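Local coordinates for protein putative P450-like enzyme (PDB 5Z9J) that probably acts as a heme-dependent bacterial cytochrome P450 monooxygenase, of a kind linked to N-dealkylation, at residues W36-Y41 / V295-T300; A46-P51 / V287-N292; N292-V295 / T300-P303. All blocks are in the same frame, centred on the assembly; numbering follows the deposited sequence.

Contact 1: W36-Y41 / V295-T300; sequences WNVYGY and VEVAGT. With TAM (tris(hydroxyethyl)aminomethane), chain F.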
loop_
_atom_site.group_PDB
_atom_site.type_symbol
_atom_site.label_atom_id
_atom_site.label_comp_id
_atom_site.label_asym_id
_atom_site.label_seq_id
_atom_site.Cartn_x
_atom_site.Cartn_y
_atom_site.Cartn_z
ATOM N N TRP A 36 9.323 -10.906 16.015
ATOM C CA TRP A 36 8.580 -10.260 17.081
ATOM C C TRP A 36 7.397 -9.531 16.464
ATOM O O TRP A 36 7.467 -9.110 15.291
ATOM C CB TRP A 36 9.481 -9.293 17.871
ATOM C CG TRP A 36 10.662 -9.934 18.582
ATOM C CD1 TRP A 36 11.861 -10.318 18.029
ATOM C CD2 TRP A 36 10.754 -10.248 19.980
ATOM N NE1 TRP A 36 12.668 -10.872 18.987
ATOM C CE2 TRP A 36 12.021 -10.825 20.200
ATOM C CE3 TRP A 36 9.881 -10.096 21.067
ATOM C CZ2 TRP A 36 12.443 -11.257 21.459
ATOM C CZ3 TRP A 36 10.300 -10.527 22.323
ATOM C CH2 TRP A 36 11.565 -11.095 22.510
ATOM N N ASN A 37 6.296 -9.471 17.229
ATOM C CA ASN A 37 5.041 -8.798 16.886
ATOM C C ASN A 37 4.686 -7.677 17.866
ATOM O O ASN A 37 4.744 -7.896 19.068
ATOM C CB ASN A 37 3.869 -9.811 16.853
ATOM C CG ASN A 37 4.024 -10.889 15.779
ATOM O OD1 ASN A 37 4.021 -10.578 14.603
ATOM N ND2 ASN A 37 4.141 -12.146 16.181
ATOM N N VAL A 38 4.306 -6.499 17.365
ATOM C CA VAL A 38 3.770 -5.393 18.201
ATOM C C VAL A 38 2.336 -5.054 17.770
ATOM O O VAL A 38 2.106 -4.791 16.574
ATOM C CB VAL A 38 4.623 -4.093 18.069
ATOM C CG1 VAL A 38 4.109 -2.973 18.991
ATOM C CG2 VAL A 38 6.042 -4.366 18.377
ATOM N N TYR A 39 1.383 -5.019 18.696
ATOM C CA TYR A 39 -0.026 -4.762 18.337
ATOM C C TYR A 39 -0.624 -3.447 18.954
ATOM O O TYR A 39 -1.733 -3.017 18.576
ATOM C CB TYR A 39 -0.907 -5.928 18.766
ATOM C CG TYR A 39 -0.443 -7.284 18.303
ATOM C CD1 TYR A 39 -0.408 -7.626 16.951
ATOM C CD2 TYR A 39 -0.087 -8.243 19.217
ATOM C CE1 TYR A 39 0.015 -8.877 16.548
ATOM C CE2 TYR A 39 0.329 -9.497 18.817
ATOM C CZ TYR A 39 0.381 -9.802 17.475
ATOM O OH TYR A 39 0.797 -11.050 17.071
ATOM N N GLY A 40 0.106 -2.796 19.855
ATOM C CA GLY A 40 -0.450 -1.649 20.558
ATOM C C GLY A 40 -0.261 -0.377 19.757
ATOM O O GLY A 40 0.668 -0.290 18.924
ATOM N N TYR A 41 -1.179 0.575 19.909
ATOM C CA TYR A 41 -1.053 1.817 19.114
ATOM C C TYR A 41 0.093 2.713 19.626
ATOM O O TYR A 41 0.963 3.088 18.827
ATOM C CB TYR A 41 -2.387 2.585 19.041
ATOM C CG TYR A 41 -2.361 3.905 18.281
ATOM C CD1 TYR A 41 -2.760 4.008 16.920
ATOM C CD2 TYR A 41 -1.942 5.064 18.917
ATOM C CE1 TYR A 41 -2.745 5.255 16.261
ATOM C CE2 TYR A 41 -1.914 6.276 18.265
ATOM C CZ TYR A 41 -2.305 6.363 16.949
ATOM O OH TYR A 41 -2.253 7.601 16.369
ATOM N N VAL A 295 16.244 -3.134 22.721
ATOM C CA VAL A 295 15.187 -2.186 23.070
ATOM C C VAL A 295 14.139 -2.768 23.988
ATOM O O VAL A 295 13.940 -3.982 24.029
ATOM C CB VAL A 295 14.451 -1.676 21.820
ATOM C CG1 VAL A 295 15.432 -1.130 20.850
ATOM C CG2 VAL A 295 13.643 -2.801 21.150
ATOM N N GLU A 296 13.444 -1.877 24.689
ATOM C CA GLU A 296 12.304 -2.258 25.495
ATOM C C GLU A 296 11.015 -1.746 24.813
ATOM O O GLU A 296 10.869 -0.555 24.544
ATOM C CB GLU A 296 12.454 -1.699 26.912
ATOM C CG GLU A 296 11.178 -1.699 27.703
ATOM C CD GLU A 296 11.398 -1.356 29.165
ATOM O OE1 GLU A 296 12.492 -0.851 29.524
ATOM O OE2 GLU A 296 10.490 -1.653 29.967
ATOM N N VAL A 297 10.073 -2.658 24.569
ATOM C CA VAL A 297 8.789 -2.319 23.961
ATOM C C VAL A 297 7.632 -2.930 24.736
ATOM O O VAL A 297 7.501 -4.154 24.795
ATOM C CB VAL A 297 8.687 -2.830 22.497
ATOM C CG1 VAL A 297 7.318 -2.513 21.932
ATOM C CG2 VAL A 297 9.797 -2.256 21.624
ATOM N N ALA A 298 6.781 -2.062 25.292
ATOM C CA ALA A 298 5.670 -2.479 26.147
ATOM C C ALA A 298 6.200 -3.404 27.224
ATOM O O ALA A 298 5.664 -4.490 27.436
ATOM C CB ALA A 298 4.574 -3.156 25.338
ATOM N N GLY A 299 7.286 -2.981 27.856
ATOM C CA GLY A 299 7.907 -3.709 28.954
ATOM C C GLY A 299 8.499 -5.065 28.583
ATOM O O GLY A 299 8.769 -5.893 29.470
ATOM N N THR A 300 8.877 -5.202 27.308
ATOM C CA THR A 300 9.423 -6.437 26.752
ATOM C C THR A 300 10.747 -6.083 26.100
ATOM O O THR A 300 10.825 -5.111 25.344
ATOM C CB THR A 300 8.458 -7.098 25.696
ATOM O OG1 THR A 300 7.190 -7.366 26.302
ATOM C CG2 THR A 300 9.008 -8.404 25.176
HETATM C C TAM F . 0.831 -13.351 13.486
HETATM C C1 TAM F . 0.595 -13.773 14.992
HETATM C C2 TAM F . -0.209 -13.976 12.540
HETATM C C3 TAM F . 0.802 -11.800 13.369
HETATM C C4 TAM F . -0.849 -14.212 15.254
HETATM C C5 TAM F . 0.107 -13.528 11.120
HETATM C C6 TAM F . -0.430 -11.129 14.019
HETATM N N TAM F . 2.157 -13.782 13.050
HETATM O O4 TAM F . -0.972 -15.615 15.114
HETATM O O5 TAM F . 1.539 -13.452 11.008
HETATM O O6 TAM F . -1.579 -11.443 13.262
#

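Contact 2: A46-P51 / V287-N292; sequences AILSNP and VGRATN. With HEM (protoporphyrin IX containing Fe), chain E.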
loop_
_atom_site.group_PDB
_atom_site.type_symbol
_atom_site.label_atom_id
_atom_site.label_comp_id
_atom_site.label_asym_id
_atom_site.label_seq_id
_atom_site.Cartn_x
_atom_site.Cartn_y
_atom_site.Cartn_z
ATOM N N ALA A 46 5.333 5.004 18.356
ATOM C CA ALA A 46 6.679 5.347 18.810
ATOM C C ALA A 46 7.757 4.632 17.982
ATOM O O ALA A 46 8.796 5.195 17.730
ATOM C CB ALA A 46 6.849 5.023 20.236
ATOM N N ILE A 47 7.526 3.370 17.638
ATOM C CA ILE A 47 8.486 2.590 16.880
ATOM C C ILE A 47 8.716 3.229 15.508
ATOM O O ILE A 47 9.865 3.348 15.057
ATOM C CB ILE A 47 8.034 1.098 16.711
ATOM C CG1 ILE A 47 8.256 0.320 18.020
ATOM C CG2 ILE A 47 8.807 0.409 15.557
ATOM C CD1 ILE A 47 7.560 -1.043 18.055
ATOM N N LEU A 48 7.619 3.618 14.869
ATOM C CA LEU A 48 7.674 4.218 13.511
ATOM C C LEU A 48 8.403 5.578 13.575
ATOM O O LEU A 48 9.048 5.960 12.602
ATOM C CB LEU A 48 6.254 4.376 12.929
ATOM C CG LEU A 48 5.471 3.084 12.679
ATOM C CD1 LEU A 48 4.051 3.405 12.201
ATOM C CD2 LEU A 48 6.175 2.200 11.609
ATOM N N SER A 49 8.312 6.279 14.724
ATOM C CA SER A 49 8.990 7.571 14.896
ATOM C C SER A 49 10.442 7.462 15.395
ATOM O O SER A 49 11.106 8.464 15.650
ATOM C CB SER A 49 8.194 8.461 15.858
ATOM O OG SER A 49 6.889 8.601 15.362
ATOM N N ASN A 50 10.912 6.237 15.570
ATOM C CA ASN A 50 12.260 6.018 16.003
ATOM C C ASN A 50 13.030 5.205 14.969
ATOM O O ASN A 50 13.389 4.052 15.241
ATOM C CB ASN A 50 12.250 5.288 17.350
ATOM C CG ASN A 50 13.601 5.288 18.013
ATOM O OD1 ASN A 50 14.606 5.617 17.379
ATOM N ND2 ASN A 50 13.642 4.915 19.288
ATOM N N PRO A 51 13.322 5.806 13.794
ATOM C CA PRO A 51 14.007 5.024 12.746
ATOM C C PRO A 51 15.481 4.720 13.047
ATOM O O PRO A 51 15.998 3.750 12.500
ATOM C CB PRO A 51 13.868 5.908 11.495
ATOM C CG PRO A 51 13.806 7.271 12.022
ATOM C CD PRO A 51 13.042 7.180 13.347
ATOM N N VAL A 287 3.864 -3.470 8.964
ATOM C CA VAL A 287 5.126 -3.170 8.305
ATOM C C VAL A 287 6.289 -3.714 9.121
ATOM O O VAL A 287 6.208 -3.809 10.379
ATOM C CB VAL A 287 5.335 -1.642 8.071
ATOM C CG1 VAL A 287 4.195 -1.062 7.205
ATOM C CG2 VAL A 287 5.413 -0.893 9.354
ATOM N N GLY A 288 7.362 -4.065 8.398
ATOM C CA GLY A 288 8.537 -4.668 8.983
ATOM C C GLY A 288 9.594 -3.671 9.396
ATOM O O GLY A 288 9.777 -2.606 8.790
ATOM N N ARG A 289 10.264 -4.012 10.492
ATOM C CA ARG A 289 11.326 -3.183 11.021
ATOM C C ARG A 289 12.389 -4.107 11.565
ATOM O O ARG A 289 12.085 -5.238 11.953
ATOM C CB ARG A 289 10.774 -2.246 12.097
ATOM C CG ARG A 289 9.849 -1.140 11.587
ATOM C CD ARG A 289 10.581 -0.191 10.669
ATOM N NE ARG A 289 9.881 1.040 10.295
ATOM C CZ ARG A 289 9.049 1.159 9.259
ATOM N NH1 ARG A 289 8.738 0.110 8.530
ATOM N NH2 ARG A 289 8.505 2.327 8.974
ATOM N N ALA A 290 13.633 -3.650 11.598
ATOM C CA ALA A 290 14.736 -4.436 12.136
ATOM C C ALA A 290 15.369 -3.638 13.226
ATOM O O ALA A 290 15.619 -2.449 13.026
ATOM C CB ALA A 290 15.773 -4.773 11.041
ATOM N N THR A 291 15.596 -4.258 14.388
ATOM C CA THR A 291 16.210 -3.569 15.533
ATOM C C THR A 291 17.727 -3.447 15.369
ATOM O O THR A 291 18.410 -4.444 15.140
ATOM C CB THR A 291 15.878 -4.255 16.919
ATOM O OG1 THR A 291 16.323 -5.616 16.954
ATOM C CG2 THR A 291 14.391 -4.246 17.186
ATOM N N ASN A 292 18.230 -2.215 15.492
ATOM C CA ASN A 292 19.656 -1.920 15.410
ATOM C C ASN A 292 20.379 -2.125 16.738
ATOM O O ASN A 292 21.598 -2.324 16.764
ATOM C CB ASN A 292 19.864 -0.466 14.935
ATOM C CG ASN A 292 19.590 -0.287 13.428
ATOM O OD1 ASN A 292 19.489 -1.260 12.692
ATOM N ND2 ASN A 292 19.529 0.946 12.976
HETATM C CHA HEM E . 4.628 4.558 2.263
HETATM C CHB HEM E . 0.183 2.851 2.850
HETATM C CHC HEM E . -0.942 4.563 -1.531
HETATM C CHD HEM E . 3.670 5.378 -2.482
HETATM C C1A HEM E . 3.548 3.961 2.874
HETATM C C2A HEM E . 3.468 3.393 4.222
HETATM C C3A HEM E . 2.225 2.935 4.393
HETATM C C4A HEM E . 1.483 3.184 3.147
HETATM C CMA HEM E . 1.681 2.244 5.651
HETATM C CAA HEM E . 4.598 3.341 5.270
HETATM C CBA HEM E . 5.586 2.205 4.972
HETATM C CGA HEM E . 6.537 1.948 6.147
HETATM O O1A HEM E . 7.303 0.952 6.136
HETATM O O2A HEM E . 6.588 2.731 7.112
HETATM C C1B HEM E . -0.520 3.228 1.741
HETATM C C2B HEM E . -1.947 3.110 1.599
HETATM C C3B HEM E . -2.259 3.585 0.388
HETATM C C4B HEM E . -1.027 3.992 -0.268
HETATM C CMB HEM E . -2.845 2.536 2.709
HETATM C CAB HEM E . -3.622 3.705 -0.303
HETATM C CBB HEM E . -4.777 3.379 0.277
HETATM C C1C HEM E . 0.201 4.971 -2.191
HETATM C C2C HEM E . 0.278 5.561 -3.551
HETATM C C3C HEM E . 1.563 5.781 -3.788
HETATM C C4C HEM E . 2.302 5.328 -2.638
HETATM C CMC HEM E . -0.951 5.865 -4.427
HETATM C CAC HEM E . 2.316 6.353 -5.014
HETATM C CBC HEM E . 1.724 6.815 -6.105
HETATM C C1D HEM E . 4.339 5.194 -1.317
HETATM C C2D HEM E . 5.763 5.294 -1.187
HETATM C C3D HEM E . 6.046 5.062 0.287
HETATM C C4D HEM E . 4.777 4.830 0.915
HETATM C CMD HEM E . 6.803 5.576 -2.298
HETATM C CAD HEM E . 7.434 5.008 0.934
HETATM C CBD HEM E . 7.832 6.365 1.472
HETATM C CGD HEM E . 9.108 6.197 2.278
HETATM O O1D HEM E . 9.497 5.054 2.612
HETATM O O2D HEM E . 9.736 7.233 2.618
HETATM N NA HEM E . 2.324 3.808 2.285
HETATM N NB HEM E . 0.018 3.755 0.572
HETATM N NC HEM E . 1.455 4.845 -1.721
HETATM N ND HEM E . 3.771 4.950 -0.052
HETATM FE FE HEM E . 1.908 4.485 0.293
HETATM O O HOH W 1 10.441 4.738 10.485
#

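Contact 3: N292-V295 / T300-P303; sequences NSEV and TVIP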
loop_
_atom_site.group_PDB
_atom_site.type_symbol
_atom_site.label_atom_id
_atom_site.label_comp_id
_atom_site.label_asym_id
_atom_site.label_seq_id
_atom_site.Cartn_x
_atom_site.Cartn_y
_atom_site.Cartn_z
ATOM N N ASN A 292 18.230 -2.215 15.492
ATOM C CA ASN A 292 19.656 -1.920 15.410
ATOM C C ASN A 292 20.379 -2.125 16.738
ATOM O O ASN A 292 21.598 -2.324 16.764
ATOM C CB ASN A 292 19.864 -0.466 14.935
ATOM C CG ASN A 292 19.590 -0.287 13.428
ATOM O OD1 ASN A 292 19.489 -1.260 12.692
ATOM N ND2 ASN A 292 19.529 0.946 12.976
ATOM N N SER A 293 19.618 -2.100 17.833
ATOM C CA SER A 293 20.168 -2.259 19.188
ATOM C C SER A 293 19.084 -2.840 20.078
ATOM O O SER A 293 17.925 -2.933 19.660
ATOM C CB SER A 293 20.645 -0.938 19.767
ATOM O OG SER A 293 19.564 -0.021 19.815
ATOM N N GLU A 294 19.462 -3.285 21.275
ATOM C CA GLU A 294 18.511 -3.855 22.217
ATOM C C GLU A 294 17.530 -2.787 22.689
ATOM O O GLU A 294 17.929 -1.667 22.998
ATOM C CB GLU A 294 19.241 -4.482 23.407
ATOM C CG GLU A 294 18.351 -5.181 24.420
ATOM C CD GLU A 294 19.144 -5.904 25.522
ATOM O OE1 GLU A 294 19.726 -5.236 26.407
ATOM O OE2 GLU A 294 19.188 -7.152 25.490
ATOM N N VAL A 295 16.244 -3.134 22.721
ATOM C CA VAL A 295 15.187 -2.186 23.070
ATOM C C VAL A 295 14.139 -2.768 23.988
ATOM O O VAL A 295 13.940 -3.982 24.029
ATOM C CB VAL A 295 14.451 -1.676 21.820
ATOM C CG1 VAL A 295 15.432 -1.130 20.850
ATOM C CG2 VAL A 295 13.643 -2.801 21.150
ATOM N N THR A 300 8.877 -5.202 27.308
ATOM C CA THR A 300 9.423 -6.437 26.752
ATOM C C THR A 300 10.747 -6.083 26.100
ATOM O O THR A 300 10.825 -5.111 25.344
ATOM C CB THR A 300 8.458 -7.098 25.696
ATOM O OG1 THR A 300 7.190 -7.366 26.302
ATOM C CG2 THR A 300 9.008 -8.404 25.176
ATOM N N VAL A 301 11.787 -6.860 26.400
ATOM C CA VAL A 301 13.106 -6.552 25.883
ATOM C C VAL A 301 13.286 -7.228 24.512
ATOM O O VAL A 301 13.141 -8.439 24.360
ATOM C CB VAL A 301 14.233 -7.006 26.835
ATOM C CG1 VAL A 301 15.606 -6.697 26.237
ATOM C CG2 VAL A 301 14.106 -6.339 28.219
ATOM N N ILE A 302 13.620 -6.443 23.511
ATOM C CA ILE A 302 13.854 -7.047 22.194
ATOM C C ILE A 302 15.334 -6.885 21.846
ATOM O O ILE A 302 15.877 -5.777 21.875
ATOM C CB ILE A 302 12.967 -6.431 21.130
ATOM C CG1 ILE A 302 11.502 -6.648 21.498
ATOM C CG2 ILE A 302 13.301 -7.050 19.727
ATOM C CD1 ILE A 302 10.545 -5.787 20.767
ATOM N N PRO A 303 16.010 -8.011 21.594
ATOM C CA PRO A 303 17.442 -7.922 21.318
ATOM C C PRO A 303 17.736 -7.152 20.031
ATOM O O PRO A 303 16.843 -6.847 19.255
ATOM C CB PRO A 303 17.883 -9.396 21.191
ATOM C CG PRO A 303 16.812 -10.189 21.930
ATOM C CD PRO A 303 15.539 -9.405 21.704
#

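Contact 1: W36-Y41 / V295-T300
Two small apolar meetings join the strand segment 36-41 to the hairpin segment 295-300. At one, the methyl CG2 of Thr-300 lies against CZ3 of Trp-36 at 3.8 Å, approaching the indole obliquely. At the other, Val-38 CG2 and Val-297 CG1 face each other at 4.2 Å. With OG1 of Thr-300 beside the backbone N (chi1 -58°), the methyl CG2 stands anti to that N, where it meets the indole, and OG1 reaches Ala-298 O in a weak hydrogen bond of 3.4 Å. No hydrogen bond crosses between the segments.

Backbone bonds hold the hairpin tip instead: Val-297 N donates to Thr-300 O at 2.7 Å, and Thr-300 N returns a weaker bond to Val-297 O. Ala-298 and Gly-299, the two central residues of the turn, both have positive phi.

Asn-37 and Tyr-39 line the pocket of the bound tris(hydroxyethyl)aminomethane, meeting its carbons. Tyr-39 OH, hydrogen-bonded to Asp-28, lies 3.3 Å from TAM C6, which sits at the ring edge, and Asn-37 OD1 is 3.7 Å from TAM C3. Because Asn-37 also bonds Trp-311 NE1 through OD1 and Asp-28 through ND2, an alanine here would probably leave that indole N-H and carboxylate without these mates. The tip is a type I' turn of a two-residue beta hairpin, lying against strand 35-38 of the P450 beta domain.

Contact 2: A46-P51 / V287-N292
In the heme-propionate site of this cytochrome P450, Leu-48, in the last turn of helix 41-48, lies over Arg-289 of strand 287-291. Leu-48 CD2 stands 3.4 Å above one face of the guanidinium, offset toward its rim, and is 3.5 Å from Arg-289 NH2; the two side chains cross at about a right angle. The same methyl packs on Val-287 CG2 at 3.9 Å, while CG2 of Ile-47 borders the aliphatic part of the arginine at CG.

The arginine chain bends at chi2 (-64°), which folds the guanidinium back along its strand toward the heme. There it grips one propionate with two separate nitrogens: NH1 donates to HEM O1A at 2.9 Å and NH2 to HEM O2A at 2.7 Å. NH1 also donates to Gly-288 O at 2.9 Å; this oxygen lies in the guanidinium plane, although the nitrogen stands 37° out of the carbonyl plane. A water bridges Leu-48 O and, through a weak bond, Arg-289 NH2. His-83, Arg-87 and His-345 supply further hydrogen bonds to the heme.

The paired bonds fix the rotation of the carboxylate, and the backbone carbonyl of Gly-288 in turn fixes the guanidinium. The positive charge of Arg-289 would be expected to favour the ionised propionate; Leu-48 over one face limits, but does not exclude, water, as the one at NH2 attests.

Contact 3: N292-V295 / T300-P303
Val-295 and Ile-302 form a hydrogen-bonded antiparallel pair that ties the strands of a short hairpin together. Val-295 N donates to Ile-302 O at 2.8 Å, in the carbonyl plane, and Ile-302 N returns a nearly straight bond to Val-295 O, with an N-H...O angle of 172°. Each carbonyl oxygen takes a second, weaker donor: the CA-H of Glu-294 approaches Ile-302 O at 3.3 Å, and that of Val-301 meets Val-295 O at the same 3.3 Å. Two backbone oxygens are thus each held by one N-H and one CA-H.

Apolar contacts flank these bonds. The side chains of Val-295 and Ile-302 project to the same face of the hairpin, where Val-295 CG2, lodged between its own backbone N and carbonyl carbon, touches Ile-302 CB at 3.7 Å. Nearby, Glu-294 runs extended past Val-301 at a slant: its CG, anti to the backbone N (chi1 -177°), lies 3.6 Å from Val-301 CG1. Glu-294 is exposed, and its CG, CD and OE2 all lie against that one methyl.

Around the hairpin, Trp-36 of strand 35-38 packs on Ile-302 and Pro-303, Val-295 rests on Phe-54 of strand 54-55, and Pro-303 O is hydrogen-bonded to Thr-291 OG1 of strand 287-291, so the two-stranded ribbon lies close beside the larger mixed sheet.

From the N terminus the chain passes strand 35-38 and helix 41-48, the first partners of contacts 1 and 2, and returns to both more than 230 residues later, after a largely helical part of the fold. Contact 2 closes its loop at 287-292 and is nested inside the longer loop that contact 1 closes at 295-300. Contact 3 is local: it closes the hairpin around 296-299, sharing Asn-292 with contact 2, and Val-295 and Thr-300 with contact 1. Ile-47 joins the first two sites, its CD1 packing on both Val-38 and Val-297. Together they tie the helix, the mixed sheet and the hairpin into one unit, which reaches the heme through Arg-289 and Val-287 of contact 2.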